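Side-chain contact in catalase (Exiguobacterium oxidotolerans, PDB 2J2M), which breaks hydrogen peroxide down to water and oxygen, using a haem group bound inside each of its four subunits: residues P171-T174 with N175-H179. Residues are numbered along the deposited sequence; the frame is centred on the assembly and turned at random.
Sequences PEST and NMLMH
Leu177 reaches back over the carbonyl of Ser173, one helical turn earlier: its N-H meets Ser173 O at 3.0 Å, almost straight at 170°, while CD2 lies alongside the serine hydroxyl, 3.7 Å from Ser173 OG. That hydroxyl sits between its own backbone N and carbonyl carbon (chi1 70°), a rotation that turns it back toward the preceding turn, where it is hydrogen-bonded to the backbone oxygens of Arg170 and Met167. Its meeting with Leu177 CD2 is a van der Waals touch, whereas its polar bonds run to those two carbonyls. The next rung is Met178 N to Thr174 O, also 3.0 Å but more bent, and the CG of Met178 rests 3.6 Å from that same Thr174 O.

The Thr174 hydroxyl also turns back along the chain. With OG1 beside its backbone N (chi1 -50°), it lies in the carbonyl plane of Pro171 and donates to Pro171 O, which also accepts the Thr174 N-H; one oxygen thus gathers two donors from a single residue. At the neighbouring carbonyl a water donates to Glu172 O at 2.7 Å and accepts from Met176 N, linking the i to i+4 pair that a regular helix would join directly. Further along, His179 ND1 donates to Asn175 O at 2.7 Å, approaching from above the carbonyl plane although the oxygen stays near the plane of the imidazole ring. Asn175 ND2 is hydrogen-bonded to Thr281 O.

Helix 453-466 covers Leu177 and Met178 through Phe463, and helix 422-430 packs on Thr174 and Asn175. This is the N-terminal first turn of the short helix 174-180 in the catalase fold, entered from the loop after helix 160-169, with the Met176 side chain about 7 Å from a bound haem.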
ATOM      1  N   PRO A 171      33.712  -9.226  15.758  1.00 10.51           N
ATOM      2  CA  PRO A 171      35.048  -8.605  15.673  1.00  9.86           C
ATOM      3  C   PRO A 171      35.604  -8.404  14.270  1.00  9.78           C
ATOM      4  O   PRO A 171      36.573  -7.662  14.120  1.00 10.01           O
ATOM      5  CB  PRO A 171      35.955  -9.539  16.499  1.00  9.75           C
ATOM      6  CG  PRO A 171      35.220 -10.830  16.628  1.00  9.92           C
ATOM      7  CD  PRO A 171      33.741 -10.547  16.414  1.00 10.12           C
ATOM      8  N   GLU A 172      35.000  -9.009  13.247  1.00  9.81           N
ATOM      9  CA  GLU A 172      35.325  -8.630  11.842  1.00 10.34           C
ATOM     10  C   GLU A 172      35.106  -7.133  11.537  1.00 10.13           C
ATOM     11  O   GLU A 172      35.609  -6.609  10.536  1.00 10.48           O
ATOM     12  CB  GLU A 172      34.568  -9.499  10.811  1.00 10.38           C
ATOM     13  CG  GLU A 172      33.029  -9.275  10.719  1.00 11.21           C
ATOM     14  CD  GLU A 172      32.244 -10.151  11.701  1.00 14.63           C
ATOM     15  OE1 GLU A 172      31.060 -10.458  11.414  1.00 14.85           O
ATOM     16  OE2 GLU A 172      32.809 -10.554  12.746  1.00 14.46           O
ATOM     17  N   SER A 173      34.346  -6.461  12.396  1.00 10.15           N
ATOM     18  CA  SER A 173      34.053  -5.037  12.251  1.00 10.35           C
ATOM     19  C   SER A 173      35.243  -4.124  12.565  1.00 10.15           C
ATOM     20  O   SER A 173      35.170  -2.900  12.339  1.00 11.38           O
ATOM     21  CB  SER A 173      32.927  -4.671  13.188  1.00 10.02           C
ATOM     22  OG  SER A 173      33.444  -4.739  14.497  1.00 11.48           O
ATOM     23  N   THR A 174      36.323  -4.701  13.081  1.00  9.28           N
ATOM     24  CA  THR A 174      37.483  -3.935  13.531  1.00  9.15           C
ATOM     25  C   THR A 174      38.035  -3.027  12.418  1.00  9.35           C
ATOM     26  O   THR A 174      38.135  -1.829  12.595  1.00  9.91           O
ATOM     27  CB  THR A 174      38.567  -4.895  14.108  1.00  9.13           C
ATOM     28  OG1 THR A 174      37.957  -5.769  15.062  1.00  9.85           O
ATOM     29  CG2 THR A 174      39.678  -4.157  14.801  1.00  7.58           C
ATOM     30  N   ASN A 175      38.380  -3.604  11.276  1.00  9.36           N
ATOM     31  CA  ASN A 175      38.848  -2.850  10.117  1.00  9.77           C
ATOM     32  C   ASN A 175      37.998  -1.623   9.728  1.00  9.82           C
ATOM     33  O   ASN A 175      38.544  -0.558   9.484  1.00  8.90           O
ATOM     34  CB  ASN A 175      38.997  -3.795   8.910  1.00  9.99           C
ATOM     35  CG  ASN A 175      40.008  -3.300   7.894  1.00 10.21           C
ATOM     36  OD1 ASN A 175      40.837  -2.458   8.199  1.00 10.27           O
ATOM     37  ND2 ASN A 175      39.958  -3.852   6.688  1.00 11.74           N
ATOM     38  N   MET A 176      36.671  -1.789   9.649  1.00 10.03           N
ATOM     39  CA  MET A 176      35.755  -0.685   9.365  1.00  9.79           C
ATOM     40  C   MET A 176      35.811   0.388  10.467  1.00 10.62           C
ATOM     41  O   MET A 176      35.876   1.616  10.203  1.00 11.07           O
ATOM     42  CB  MET A 176      34.328  -1.231   9.204  1.00 10.14           C
ATOM     43  CG  MET A 176      33.261  -0.207   8.746  1.00  8.59           C
ATOM     44  SD  MET A 176      33.752   0.831   7.346  1.00  9.10           S
ATOM     45  CE  MET A 176      32.087   1.247   6.783  1.00  5.65           C
ATOM     46  N   LEU A 177      35.819  -0.077  11.711  1.00 10.67           N
ATOM     47  CA  LEU A 177      35.996   0.820  12.835  1.00 10.30           C
ATOM     48  C   LEU A 177      37.244   1.676  12.654  1.00 11.16           C
ATOM     49  O   LEU A 177      37.180   2.870  12.909  1.00 11.89           O
ATOM     50  CB  LEU A 177      36.003   0.034  14.146  1.00  9.83           C
ATOM     51  CG  LEU A 177      34.695  -0.145  14.964  1.00  9.21           C
ATOM     52  CD1 LEU A 177      33.367   0.054  14.216  1.00  8.08           C
ATOM     53  CD2 LEU A 177      34.690  -1.482  15.645  1.00  8.06           C
ATOM     54  N   MET A 178      38.358   1.087  12.186  1.00 11.54           N
ATOM     55  CA  MET A 178      39.591   1.845  11.908  1.00 11.89           C
ATOM     56  C   MET A 178      39.390   2.998  10.935  1.00 12.18           C
ATOM     57  O   MET A 178      40.039   4.027  11.082  1.00 13.02           O
ATOM     58  CB  MET A 178      40.706   0.958  11.360  1.00 12.03           C
ATOM     59  CG  MET A 178      41.278  -0.027  12.337  1.00 12.50           C
ATOM     60  SD  MET A 178      42.294   0.688  13.664  1.00 14.70           S
ATOM     61  CE  MET A 178      42.815  -0.880  14.366  1.00 14.61           C
ATOM     62  N   HIS A 179      38.508   2.827   9.949  1.00 11.63           N
ATOM     63  CA  HIS A 179      38.244   3.860   8.930  1.00 11.65           C
ATOM     64  C   HIS A 179      37.245   4.940   9.374  1.00 11.85           C
ATOM     65  O   HIS A 179      37.434   6.134   9.145  1.00 11.62           O
ATOM     66  CB  HIS A 179      37.698   3.201   7.661  1.00 11.47           C
ATOM     67  CG  HIS A 179      38.680   2.305   6.968  1.00 11.47           C
ATOM     68  ND1 HIS A 179      38.902   1.004   7.359  1.00  9.21           N
ATOM     69  CD2 HIS A 179      39.506   2.530   5.916  1.00 10.86           C
ATOM     70  CE1 HIS A 179      39.809   0.456   6.569  1.00  8.78           C
ATOM     71  NE2 HIS A 179      40.176   1.354   5.673  1.00 11.06           N
TER
HETATM   72  O   HOH W   1      38.027  -6.535  10.459  1.00  4.81           O
HETATM   73  O   HOH W   2      35.386  -4.419   9.056  1.00  7.51           O